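Side-chain contacts in class I phosphodiesterase PDEB1 (Leishmania major, PDB 2R8Q), which belongs to the class I phosphodiesterase family, its all-helical catalytic domain holding a zinc ion, a magnesium ion and 3-isobutyl-1-methylxanthine in this structure: residues R243-T248 with G323-G328; L66-G71 with Q81-F86; T126-Y131 with V200-R205; D320-G323 with M329-C332; E182-S185 with V191-G194. One frame throughout, in Å; residues are numbered along the deposited sequence.

Contact 1. Residues R243-T248 with G323-G328; sequences RLVMET and GNLFHG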
# COMPACT_ATOMS: atom_id res chain seq x y z
N ARG A 243 -12.11 10.30 19.14
CA ARG A 243 -11.68 9.72 17.86
C ARG A 243 -12.89 9.55 16.95
O ARG A 243 -12.83 9.86 15.76
CB ARG A 243 -10.99 8.37 18.06
CG ARG A 243 -10.44 7.77 16.77
CD ARG A 243 -9.49 8.75 16.08
NE ARG A 243 -8.55 9.34 17.03
CZ ARG A 243 -7.42 8.76 17.43
NH1 ARG A 243 -7.07 7.57 16.95
NH2 ARG A 243 -6.65 9.37 18.33
N LEU A 244 -13.99 9.05 17.51
CA LEU A 244 -15.20 8.85 16.73
C LEU A 244 -15.73 10.21 16.26
O LEU A 244 -16.30 10.32 15.17
CB LEU A 244 -16.26 8.12 17.56
CG LEU A 244 -17.60 7.82 16.87
CD1 LEU A 244 -17.38 7.17 15.51
CD2 LEU A 244 -18.42 6.90 17.77
N VAL A 245 -15.54 11.25 17.07
CA VAL A 245 -15.97 12.58 16.67
C VAL A 245 -15.15 13.04 15.46
O VAL A 245 -15.69 13.62 14.52
CB VAL A 245 -15.80 13.60 17.83
CG1 VAL A 245 -15.87 15.03 17.28
CG2 VAL A 245 -16.89 13.39 18.87
N MET A 246 -13.84 12.76 15.49
CA MET A 246 -12.97 13.13 14.37
C MET A 246 -13.41 12.42 13.10
O MET A 246 -13.49 13.03 12.03
CB MET A 246 -11.52 12.75 14.68
CG MET A 246 -10.85 13.56 15.78
SD MET A 246 -9.18 12.95 16.13
CE MET A 246 -8.30 13.59 14.72
N GLU A 247 -13.68 11.13 13.21
CA GLU A 247 -14.09 10.34 12.05
C GLU A 247 -15.42 10.82 11.50
O GLU A 247 -15.61 10.87 10.29
CB GLU A 247 -14.19 8.86 12.43
CG GLU A 247 -12.88 8.26 12.90
CD GLU A 247 -13.05 6.88 13.51
OE1 GLU A 247 -14.18 6.55 13.92
OE2 GLU A 247 -12.05 6.13 13.60
N THR A 248 -16.33 11.18 12.39
CA THR A 248 -17.64 11.65 11.97
C THR A 248 -17.53 13.01 11.28
O THR A 248 -18.24 13.28 10.31
CB THR A 248 -18.60 11.73 13.16
OG1 THR A 248 -18.65 10.44 13.79
CG2 THR A 248 -20.00 12.10 12.70
N GLY A 323 -28.24 17.05 15.32
CA GLY A 323 -29.22 16.94 16.38
C GLY A 323 -28.74 16.19 17.61
O GLY A 323 -29.19 16.47 18.72
N ASN A 324 -27.82 15.25 17.43
CA ASN A 324 -27.33 14.45 18.55
C ASN A 324 -26.04 14.90 19.22
O ASN A 324 -25.74 14.45 20.33
CB ASN A 324 -27.18 12.99 18.11
CG ASN A 324 -28.52 12.31 17.88
OD1 ASN A 324 -29.37 12.27 18.77
ND2 ASN A 324 -28.71 11.77 16.68
N LEU A 325 -25.26 15.78 18.59
CA LEU A 325 -24.02 16.23 19.21
C LEU A 325 -23.43 17.53 18.66
O LEU A 325 -23.00 18.38 19.43
CB LEU A 325 -22.97 15.12 19.12
CG LEU A 325 -21.67 15.35 19.89
CD1 LEU A 325 -21.96 15.48 21.38
CD2 LEU A 325 -20.71 14.21 19.63
N PHE A 326 -23.40 17.67 17.34
CA PHE A 326 -22.84 18.87 16.73
C PHE A 326 -23.92 19.94 16.56
O PHE A 326 -24.25 20.33 15.45
CB PHE A 326 -22.23 18.56 15.35
CG PHE A 326 -21.22 17.44 15.36
CD1 PHE A 326 -20.31 17.32 16.40
CD2 PHE A 326 -21.16 16.53 14.31
CE1 PHE A 326 -19.35 16.30 16.40
CE2 PHE A 326 -20.21 15.52 14.30
CZ PHE A 326 -19.30 15.40 15.34
N HIS A 327 -24.45 20.41 17.69
CA HIS A 327 -25.51 21.41 17.67
C HIS A 327 -25.12 22.74 17.02
O HIS A 327 -25.98 23.44 16.48
CB HIS A 327 -26.01 21.64 19.10
CG HIS A 327 -26.33 20.37 19.83
ND1 HIS A 327 -25.50 19.84 20.79
CD2 HIS A 327 -27.37 19.51 19.72
CE1 HIS A 327 -26.01 18.71 21.24
NE2 HIS A 327 -27.15 18.49 20.60
N GLY A 328 -23.84 23.08 17.06
CA GLY A 328 -23.39 24.33 16.47
C GLY A 328 -23.35 24.35 14.95
O GLY A 328 -23.08 25.39 14.35
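Phe326 presents the rim of its ring to Val245 and Thr248, which lie about one turn apart on helix 239-254. Their methyl groups meet the ring edge close to its plane: Val245 CG1 is 3.8 Å from Phe326 CE1, and Thr248 CG2 is 3.8 Å from Phe326 CE2. The valine and the phenylalanine run antiparallel alongside each other, whereas the threonine runs at a slant to the ring. With Val245 chi1 at 164°, CG1 is anti to the backbone N and meets the ring, while CG2, turned to the other side, reaches Leu325 CD2 at 4.0 Å. Leu325 stands roughly perpendicular to Val245. Thr248 is amphipathic here: while its methyl packs, OG1 donates to Leu244 O at 2.7 Å. That carbonyl is also held by Thr248 N, one donor coming from above its plane and the other from below. The bond ties down the hydroxyl and fixes the rotation that aims CG2 at the ring. Leu325 is where the chain leaves helix 302-324, Phe326 is the centre of an inverse gamma turn, and both side chains point toward helix 239-254. Phe226 of helix 219-232 touches both Thr248 and Leu325, Phe317 and Ile321 of helix 302-324 pack on Thr248, and from loops Phe234 packs on Val245 and Leu124 on Phe326.

Contact 2. Residues L66-G71 with Q81-F86; sequences LLWNSG and QTLLNF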
# COMPACT_ATOMS: atom_id res chain seq x y z
N LEU A 66 -5.04 29.51 5.57
CA LEU A 66 -5.98 29.04 6.58
C LEU A 66 -5.30 28.27 7.69
O LEU A 66 -5.52 28.54 8.87
CB LEU A 66 -7.06 28.17 5.93
CG LEU A 66 -8.14 27.64 6.88
CD1 LEU A 66 -8.95 28.79 7.45
CD2 LEU A 66 -9.05 26.68 6.13
N LEU A 67 -4.46 27.30 7.33
CA LEU A 67 -3.78 26.49 8.33
C LEU A 67 -2.70 27.23 9.11
O LEU A 67 -2.65 27.13 10.34
CB LEU A 67 -3.20 25.23 7.69
CG LEU A 67 -4.24 24.27 7.10
CD1 LEU A 67 -3.55 23.00 6.66
CD2 LEU A 67 -5.32 23.96 8.14
N TRP A 68 -1.84 27.98 8.43
CA TRP A 68 -0.80 28.69 9.17
C TRP A 68 -1.38 29.74 10.11
O TRP A 68 -0.97 29.85 11.27
CB TRP A 68 0.20 29.37 8.23
CG TRP A 68 1.28 30.05 9.01
CD1 TRP A 68 1.41 31.38 9.26
CD2 TRP A 68 2.32 29.40 9.76
NE1 TRP A 68 2.45 31.61 10.13
CE2 TRP A 68 3.03 30.41 10.45
CE3 TRP A 68 2.71 28.06 9.92
CZ2 TRP A 68 4.11 30.12 11.29
CZ3 TRP A 68 3.79 27.78 10.75
CH2 TRP A 68 4.47 28.80 11.43
N ASN A 69 -2.33 30.52 9.61
CA ASN A 69 -2.94 31.57 10.41
C ASN A 69 -3.81 31.06 11.56
O ASN A 69 -4.24 31.83 12.41
CB ASN A 69 -3.75 32.51 9.52
CG ASN A 69 -2.86 33.40 8.66
OD1 ASN A 69 -3.30 33.95 7.65
ND2 ASN A 69 -1.60 33.55 9.07
N SER A 70 -4.06 29.75 11.57
CA SER A 70 -4.87 29.16 12.63
C SER A 70 -4.03 29.08 13.90
O SER A 70 -4.57 28.99 15.01
CB SER A 70 -5.32 27.74 12.25
OG SER A 70 -4.24 26.83 12.33
N GLY A 71 -2.71 29.09 13.73
CA GLY A 71 -1.81 29.00 14.86
C GLY A 71 -1.48 27.58 15.26
O GLY A 71 -0.57 27.35 16.06
N GLN A 81 7.81 26.54 6.06
CA GLN A 81 8.19 25.88 4.82
C GLN A 81 7.79 24.40 4.82
O GLN A 81 7.50 23.84 3.77
CB GLN A 81 9.69 26.02 4.57
CG GLN A 81 10.15 25.44 3.23
CD GLN A 81 11.57 25.82 2.89
OE1 GLN A 81 11.90 27.00 2.77
NE2 GLN A 81 12.43 24.82 2.72
N THR A 82 7.78 23.78 6.00
CA THR A 82 7.39 22.38 6.08
C THR A 82 5.92 22.25 5.69
O THR A 82 5.56 21.37 4.92
CB THR A 82 7.58 21.82 7.50
OG1 THR A 82 8.94 22.04 7.92
CG2 THR A 82 7.28 20.33 7.52
N LEU A 83 5.09 23.14 6.22
CA LEU A 83 3.66 23.13 5.91
C LEU A 83 3.43 23.34 4.42
O LEU A 83 2.64 22.62 3.80
CB LEU A 83 2.93 24.22 6.70
CG LEU A 83 1.44 24.40 6.39
CD1 LEU A 83 0.69 23.10 6.70
CD2 LEU A 83 0.88 25.55 7.19
N LEU A 84 4.10 24.32 3.83
CA LEU A 84 3.92 24.59 2.41
C LEU A 84 4.39 23.40 1.56
O LEU A 84 3.72 23.02 0.60
CB LEU A 84 4.66 25.88 2.00
CG LEU A 84 4.44 26.36 0.56
CD1 LEU A 84 2.94 26.47 0.25
CD2 LEU A 84 5.12 27.72 0.37
N ASN A 85 5.54 22.82 1.91
CA ASN A 85 6.03 21.67 1.16
C ASN A 85 5.02 20.53 1.24
O ASN A 85 4.77 19.85 0.25
CB ASN A 85 7.37 21.17 1.72
CG ASN A 85 8.54 22.05 1.31
OD1 ASN A 85 8.48 22.78 0.32
ND2 ASN A 85 9.62 21.98 2.08
N PHE A 86 4.45 20.33 2.43
CA PHE A 86 3.45 19.27 2.62
C PHE A 86 2.26 19.50 1.69
O PHE A 86 1.82 18.60 0.99
CB PHE A 86 2.98 19.24 4.08
CG PHE A 86 1.84 18.30 4.33
CD1 PHE A 86 2.05 16.92 4.38
CD2 PHE A 86 0.55 18.79 4.53
CE1 PHE A 86 0.99 16.05 4.62
CE2 PHE A 86 -0.51 17.93 4.77
CZ PHE A 86 -0.29 16.56 4.81
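Leu83 sends its CD2 methyl against the place where the backbone passes from Leu67 to Trp68, overlapping both residues at once. The methyl is 3.9 Å from Trp68 N, 4.0 Å from Trp68 CB and 4.1 Å from Leu67 CB. It also reaches Trp68 CE3 at 4.1 Å, lying at the edge of the indole near its plane and not over a face. A chi1 of 175° sets Leu83 CG anti to the backbone N, on the side of segment 66-71, and a chi2 of 61° then places CD2 so that this methyl does the touching. The surface that receives it is mainly main chain and CB atoms. Trp68 CA and Leu83 CA, the nearest such pair across the two segments, are 7.8 Å apart. A type I turn runs from Trp68 to Gly71. Leu67 O accepts two bonds there, from Ser70 OG at 2.6 Å and from Ser70 N at 3.2 Å, and Gly71, with its positive phi, stands at the N-cap of helix 72-75. Leu67 also packs on Cys109 of helix 102-118 and Leu134 of helix 127-139. From helix 80-92, Phe86 likewise leans on helix 127-139, and Leu84 rests on Arg24, Val27 and Met28 of helix 21-28.

Contact 3. Residues T126-Y131 with V200-R205; sequences TELECY and VAYAYR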
# COMPACT_ATOMS: atom_id res chain seq x y z
N THR A 126 -9.15 17.97 21.30
CA THR A 126 -7.96 18.66 21.81
C THR A 126 -7.42 19.46 20.63
O THR A 126 -7.83 19.23 19.48
CB THR A 126 -6.86 17.67 22.27
OG1 THR A 126 -6.42 16.89 21.15
CG2 THR A 126 -7.40 16.76 23.36
N GLU A 127 -6.51 20.40 20.89
CA GLU A 127 -5.95 21.20 19.81
C GLU A 127 -5.15 20.31 18.85
O GLU A 127 -5.15 20.53 17.65
CB GLU A 127 -5.06 22.31 20.37
CG GLU A 127 -5.81 23.32 21.21
CD GLU A 127 -4.96 24.51 21.61
OE1 GLU A 127 -3.84 24.29 22.12
OE2 GLU A 127 -5.41 25.66 21.43
N LEU A 128 -4.48 19.30 19.40
CA LEU A 128 -3.71 18.39 18.56
C LEU A 128 -4.64 17.65 17.59
O LEU A 128 -4.31 17.48 16.42
CB LEU A 128 -2.96 17.37 19.43
CG LEU A 128 -2.20 16.29 18.65
CD1 LEU A 128 -1.18 16.93 17.72
CD2 LEU A 128 -1.50 15.34 19.62
N GLU A 129 -5.79 17.22 18.08
CA GLU A 129 -6.75 16.51 17.24
C GLU A 129 -7.32 17.42 16.16
O GLU A 129 -7.58 16.97 15.04
CB GLU A 129 -7.85 15.90 18.12
CG GLU A 129 -7.27 14.83 19.04
CD GLU A 129 -8.21 14.35 20.12
OE1 GLU A 129 -9.10 15.11 20.55
OE2 GLU A 129 -8.03 13.19 20.57
N CYS A 130 -7.51 18.69 16.48
CA CYS A 130 -8.02 19.64 15.48
C CYS A 130 -6.98 19.78 14.37
O CYS A 130 -7.32 19.79 13.18
CB CYS A 130 -8.28 21.00 16.11
SG CYS A 130 -9.74 21.04 17.18
N TYR A 131 -5.71 19.89 14.77
CA TYR A 131 -4.60 20.03 13.83
C TYR A 131 -4.52 18.80 12.92
O TYR A 131 -4.47 18.93 11.70
CB TYR A 131 -3.29 20.21 14.60
CG TYR A 131 -2.05 20.30 13.75
CD1 TYR A 131 -1.97 21.21 12.70
CD2 TYR A 131 -0.95 19.49 14.01
CE1 TYR A 131 -0.82 21.31 11.92
CE2 TYR A 131 0.21 19.58 13.23
CZ TYR A 131 0.26 20.48 12.19
OH TYR A 131 1.39 20.56 11.41
N VAL A 200 3.39 11.62 17.98
CA VAL A 200 3.51 11.28 16.56
C VAL A 200 2.73 10.00 16.29
O VAL A 200 1.99 9.91 15.32
CB VAL A 200 4.98 11.09 16.13
CG1 VAL A 200 5.04 10.52 14.71
CG2 VAL A 200 5.72 12.42 16.17
N ALA A 201 2.91 9.00 17.15
CA ALA A 201 2.20 7.74 16.98
C ALA A 201 0.69 7.97 17.10
O ALA A 201 -0.10 7.38 16.36
CB ALA A 201 2.66 6.73 18.02
N TYR A 202 0.31 8.83 18.04
CA TYR A 202 -1.09 9.16 18.26
C TYR A 202 -1.66 9.83 17.01
O TYR A 202 -2.76 9.50 16.54
CB TYR A 202 -1.22 10.11 19.45
CG TYR A 202 -2.65 10.37 19.89
CD1 TYR A 202 -3.31 9.49 20.75
CD2 TYR A 202 -3.34 11.50 19.45
CE1 TYR A 202 -4.62 9.73 21.15
CE2 TYR A 202 -4.65 11.75 19.84
CZ TYR A 202 -5.28 10.86 20.70
OH TYR A 202 -6.58 11.10 21.10
N ALA A 203 -0.90 10.77 16.47
CA ALA A 203 -1.30 11.51 15.27
C ALA A 203 -1.49 10.60 14.07
O ALA A 203 -2.47 10.73 13.33
CB ALA A 203 -0.27 12.59 14.96
N TYR A 204 -0.56 9.67 13.85
CA TYR A 204 -0.68 8.76 12.72
C TYR A 204 -1.91 7.87 12.83
O TYR A 204 -2.60 7.63 11.85
CB TYR A 204 0.57 7.88 12.57
CG TYR A 204 1.66 8.51 11.73
CD1 TYR A 204 2.77 9.11 12.31
CD2 TYR A 204 1.57 8.49 10.33
CE1 TYR A 204 3.78 9.67 11.53
CE2 TYR A 204 2.57 9.06 9.54
CZ TYR A 204 3.67 9.64 10.14
OH TYR A 204 4.68 10.18 9.37
N ARG A 205 -2.18 7.37 14.03
CA ARG A 205 -3.35 6.51 14.19
C ARG A 205 -4.63 7.30 13.94
O ARG A 205 -5.57 6.79 13.35
CB ARG A 205 -3.37 5.88 15.59
CG ARG A 205 -4.52 4.89 15.77
CD ARG A 205 -4.60 3.92 14.60
NE ARG A 205 -5.75 3.03 14.67
CZ ARG A 205 -5.76 1.87 15.32
NH1 ARG A 205 -4.68 1.46 15.96
NH2 ARG A 205 -6.86 1.13 15.32
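A short phenol-carboxylate bond carries this contact: Tyr202 OH donates to Glu129 OE2 at 2.6 Å, meeting the oxygen nearly along its C-O axis. OE2 lies at the ring edge, in its plane, and the carboxylate is turned only 20° from the ring, so the two flat groups are almost coplanar. The aliphatic part of the glutamate follows the ring rim, with Glu129 CG 4.1 Å from Tyr202 CE2. Leu128 CD2 adds a looser apolar touch to Tyr202 CD2 at 4.3 Å. The other carboxylate oxygen is held as well. Glu129 OE1 takes an almost straight bond from Thr126 N at 3.0 Å (171° at the hydrogen), on its anti side but 31° out of the carboxylate plane, and pairs with Arg242 in a salt bridge. Between them these partners fix the carboxylate at both ends and probably favour its charged form. Arg243 makes a cation-pi contact with the Tyr202 ring, while Ala201 and Arg205 pack on Asp156 and Ile161 of the second subunit. Thr126 OG1 accepts in return from Glu129 N at 3.2 Å, completing a reciprocal capping box at the start of helix 127-139, here extended by the tyrosine to helix 197-212 of the all-helical phosphodiesterase fold.

Contact 4. Residues D320-G323 with M329-C332; sequences DIVG and MQWC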
# COMPACT_ATOMS: atom_id res chain seq x y z
N ASP A 320 -28.95 13.88 11.80
CA ASP A 320 -28.60 13.02 12.93
C ASP A 320 -27.40 13.49 13.74
O ASP A 320 -27.47 13.58 14.96
CB ASP A 320 -28.35 11.59 12.44
CG ASP A 320 -29.64 10.80 12.28
OD1 ASP A 320 -30.69 11.42 12.00
OD2 ASP A 320 -29.59 9.56 12.42
N ILE A 321 -26.29 13.80 13.07
CA ILE A 321 -25.11 14.23 13.81
C ILE A 321 -25.25 15.61 14.43
O ILE A 321 -24.71 15.86 15.51
CB ILE A 321 -23.83 14.17 12.94
CG1 ILE A 321 -23.90 15.22 11.83
CG2 ILE A 321 -23.68 12.77 12.35
CD1 ILE A 321 -22.61 15.31 11.01
N VAL A 322 -25.99 16.50 13.77
CA VAL A 322 -26.18 17.84 14.31
C VAL A 322 -27.15 17.79 15.49
O VAL A 322 -26.92 18.41 16.53
CB VAL A 322 -26.74 18.81 13.23
CG1 VAL A 322 -27.15 20.13 13.87
CG2 VAL A 322 -25.68 19.06 12.17
N GLY A 323 -28.24 17.05 15.32
CA GLY A 323 -29.22 16.94 16.38
C GLY A 323 -28.74 16.19 17.61
O GLY A 323 -29.19 16.47 18.72
N MET A 329 -23.62 23.20 14.33
CA MET A 329 -23.62 23.10 12.87
C MET A 329 -25.03 23.08 12.29
O MET A 329 -25.28 22.48 11.24
CB MET A 329 -22.85 21.83 12.45
CG MET A 329 -21.33 21.96 12.56
SD MET A 329 -20.46 20.38 12.64
CE MET A 329 -20.92 19.64 11.08
N GLN A 330 -25.95 23.75 12.96
CA GLN A 330 -27.33 23.81 12.50
C GLN A 330 -27.47 24.34 11.08
O GLN A 330 -28.33 23.89 10.33
CB GLN A 330 -28.16 24.69 13.45
CG GLN A 330 -29.65 24.74 13.13
CD GLN A 330 -30.30 23.37 13.15
OE1 GLN A 330 -30.06 22.57 14.06
NE2 GLN A 330 -31.15 23.10 12.16
N TRP A 331 -26.61 25.29 10.70
CA TRP A 331 -26.69 25.87 9.36
C TRP A 331 -26.56 24.80 8.27
O TRP A 331 -27.09 24.95 7.18
CB TRP A 331 -25.62 26.95 9.19
CG TRP A 331 -24.28 26.46 8.71
CD1 TRP A 331 -23.93 26.14 7.42
CD2 TRP A 331 -23.11 26.24 9.50
NE1 TRP A 331 -22.63 25.72 7.37
CE2 TRP A 331 -22.10 25.77 8.64
CE3 TRP A 331 -22.82 26.38 10.87
CZ2 TRP A 331 -20.81 25.45 9.09
CZ3 TRP A 331 -21.54 26.05 11.32
CH2 TRP A 331 -20.56 25.59 10.43
N CYS A 332 -25.85 23.71 8.58
CA CYS A 332 -25.68 22.63 7.61
C CYS A 332 -27.02 21.99 7.31
O CYS A 332 -27.35 21.72 6.16
CB CYS A 332 -24.73 21.56 8.16
SG CYS A 332 -23.07 22.13 8.49
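Val322, Met329 and Gln330 supply most of the buried surface, and the valine gives the largest share. It lies near the end of helix 302-324 and points both methyls at the start of helix 330-348, the two helices being joined by a short turn. The methyls divide the work. Val322 CG2 sits 3.6 Å from Met329 O and 4.0 Å from Met329 CB, while Val322 CG1 is 3.9 Å from Gln330 N and 3.8 Å from Gln330 OE1. A chi1 of 171° places CG1 anti to the backbone N and CG2 anti to the carbonyl carbon, so the fork straddles the link between the two residues. Met329 meets the valine at a slant and through its CB. Beyond that atom its chain bends at chi3, and its side chain packs against Tyr115 of helix 102-118. Gln330 lies crosswise to Val322, nearly perpendicular; its chain folds at chi2 (59°), which brings the amide round beside the methyl. The amide's NE2 is spoken for by Asp334 OD1, one turn further along the same helix. Met329 O, though brushed by CG2, accepts its hydrogen bond from Cys332 N at 3.0 Å in the first turn of that helix. No hydrogen bond spans the two segments. Their direct contact is therefore van der Waals in kind, the valine methyls lying against the methionine CB and against polar atoms, while Met329 O bonds to Cys332 N and Gln330 NE2 to Asp334.

Contact 5. Residues E182-S185 with V191-G194; sequences EILS and VFEG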
# COMPACT_ATOMS: atom_id res chain seq x y z
N GLU A 182 4.01 8.04 2.93
CA GLU A 182 5.14 8.32 2.05
C GLU A 182 5.52 9.81 2.11
O GLU A 182 6.69 10.16 2.28
CB GLU A 182 4.78 7.93 0.62
CG GLU A 182 5.81 8.32 -0.42
CD GLU A 182 5.34 8.02 -1.83
OE1 GLU A 182 5.09 6.83 -2.13
OE2 GLU A 182 5.22 8.97 -2.64
N ILE A 183 4.52 10.67 1.95
CA ILE A 183 4.76 12.11 1.99
C ILE A 183 5.38 12.56 3.32
O ILE A 183 6.36 13.30 3.34
CB ILE A 183 3.44 12.89 1.78
CG1 ILE A 183 2.94 12.69 0.35
CG2 ILE A 183 3.65 14.37 2.07
CD1 ILE A 183 1.56 13.27 0.09
N LEU A 184 4.80 12.09 4.42
CA LEU A 184 5.27 12.46 5.75
C LEU A 184 6.63 11.89 6.13
O LEU A 184 7.24 12.34 7.10
CB LEU A 184 4.23 12.04 6.80
CG LEU A 184 2.91 12.80 6.68
CD1 LEU A 184 1.84 12.14 7.55
CD2 LEU A 184 3.13 14.26 7.09
N SER A 185 7.11 10.90 5.37
CA SER A 185 8.41 10.30 5.66
C SER A 185 9.54 11.24 5.26
O SER A 185 10.70 11.02 5.62
CB SER A 185 8.56 8.96 4.93
OG SER A 185 8.70 9.15 3.53
N VAL A 191 4.81 17.43 8.61
CA VAL A 191 4.09 18.37 9.46
C VAL A 191 3.89 17.89 10.89
O VAL A 191 3.26 18.57 11.70
CB VAL A 191 2.72 18.75 8.84
CG1 VAL A 191 2.95 19.47 7.51
CG2 VAL A 191 1.87 17.51 8.62
N PHE A 192 4.42 16.71 11.20
CA PHE A 192 4.35 16.16 12.56
C PHE A 192 5.76 16.24 13.16
O PHE A 192 6.03 15.67 14.22
CB PHE A 192 3.92 14.68 12.52
CG PHE A 192 2.49 14.47 12.08
CD1 PHE A 192 2.08 13.22 11.62
CD2 PHE A 192 1.55 15.49 12.15
CE1 PHE A 192 0.76 13.00 11.23
CE2 PHE A 192 0.22 15.28 11.76
CZ PHE A 192 -0.17 14.03 11.30
N GLU A 193 6.64 16.97 12.48
CA GLU A 193 8.04 17.11 12.90
C GLU A 193 8.24 17.65 14.31
O GLU A 193 9.25 17.34 14.95
CB GLU A 193 8.80 18.00 11.90
CG GLU A 193 8.46 19.49 11.99
CD GLU A 193 9.19 20.32 10.95
OE1 GLU A 193 10.27 19.89 10.50
OE2 GLU A 193 8.69 21.41 10.60
N GLY A 194 7.30 18.45 14.79
CA GLY A 194 7.44 19.03 16.12
C GLY A 194 6.80 18.23 17.24
O GLY A 194 6.88 18.62 18.41
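Leu184 fits its two methyls against two consecutive residues, Val191 and Phe192, and this is the tight half of the contact. Leu184 CD2 lies 3.8 Å from Val191 CG2 and 3.9 Å from Val191 N; Leu184 CD1 approaches Phe192 CE1 at 3.9 Å, coming at the ring obliquely. Val191 chi1 is -64°, which puts CG2 between the backbone N and the carbonyl carbon, a cramped setting for a valine methyl, yet it is this branch that meets the leucine. All three side chains are buried. The solvent side differs in kind: Glu182, Ser185 and Gly194 are exposed and make no contact across the two segments. Polar bonds are found here within the segment 182-185 itself. Ser185 OG donates to Glu182 O at 2.6 Å, tilted 22° from the carbonyl plane, and Ser185 N reaches the same oxygen at 3.2 Å; this double grip ties Ser185 back to Glu182. Phe86 of helix 80-92 packs on both Leu184 and Val191. From helix 197-212, Tyr204 touches Leu184 and meets the Phe192 ring edge-to-face, with Ala203 and Leu207 packing on that phenylalanine too. Tyr131 of helix 127-139 binds Val191 O through its hydroxyl, so the loop lies among three helices, bonded or packed to each.

Contacts 2, 3 and 5 form one continuous group: contact 5 is 13 Å from contact 2 and 12 Å from contact 3, centre to centre, and touches both, with Thr82 OG1 2.8 Å from Glu193 OE2 and Tyr131 OH 2.7 Å from Val191 O. Contacts 1 and 4 share Gly323 and have centres only 9 Å apart. Contact 3 bridges to contact 1 through Arg243 and Met246, whereas contacts 4 and 5 lie on opposite sides of the chain's centre, with centres 33 Å apart. No residue of the five belongs to the zinc site or the 3-isobutyl-1-methylxanthine pocket, but helix 239-254 of contact 1 ends at the zinc ligand Asp254, and helix 302-324 carries pocket residues Gln306 and Phe309.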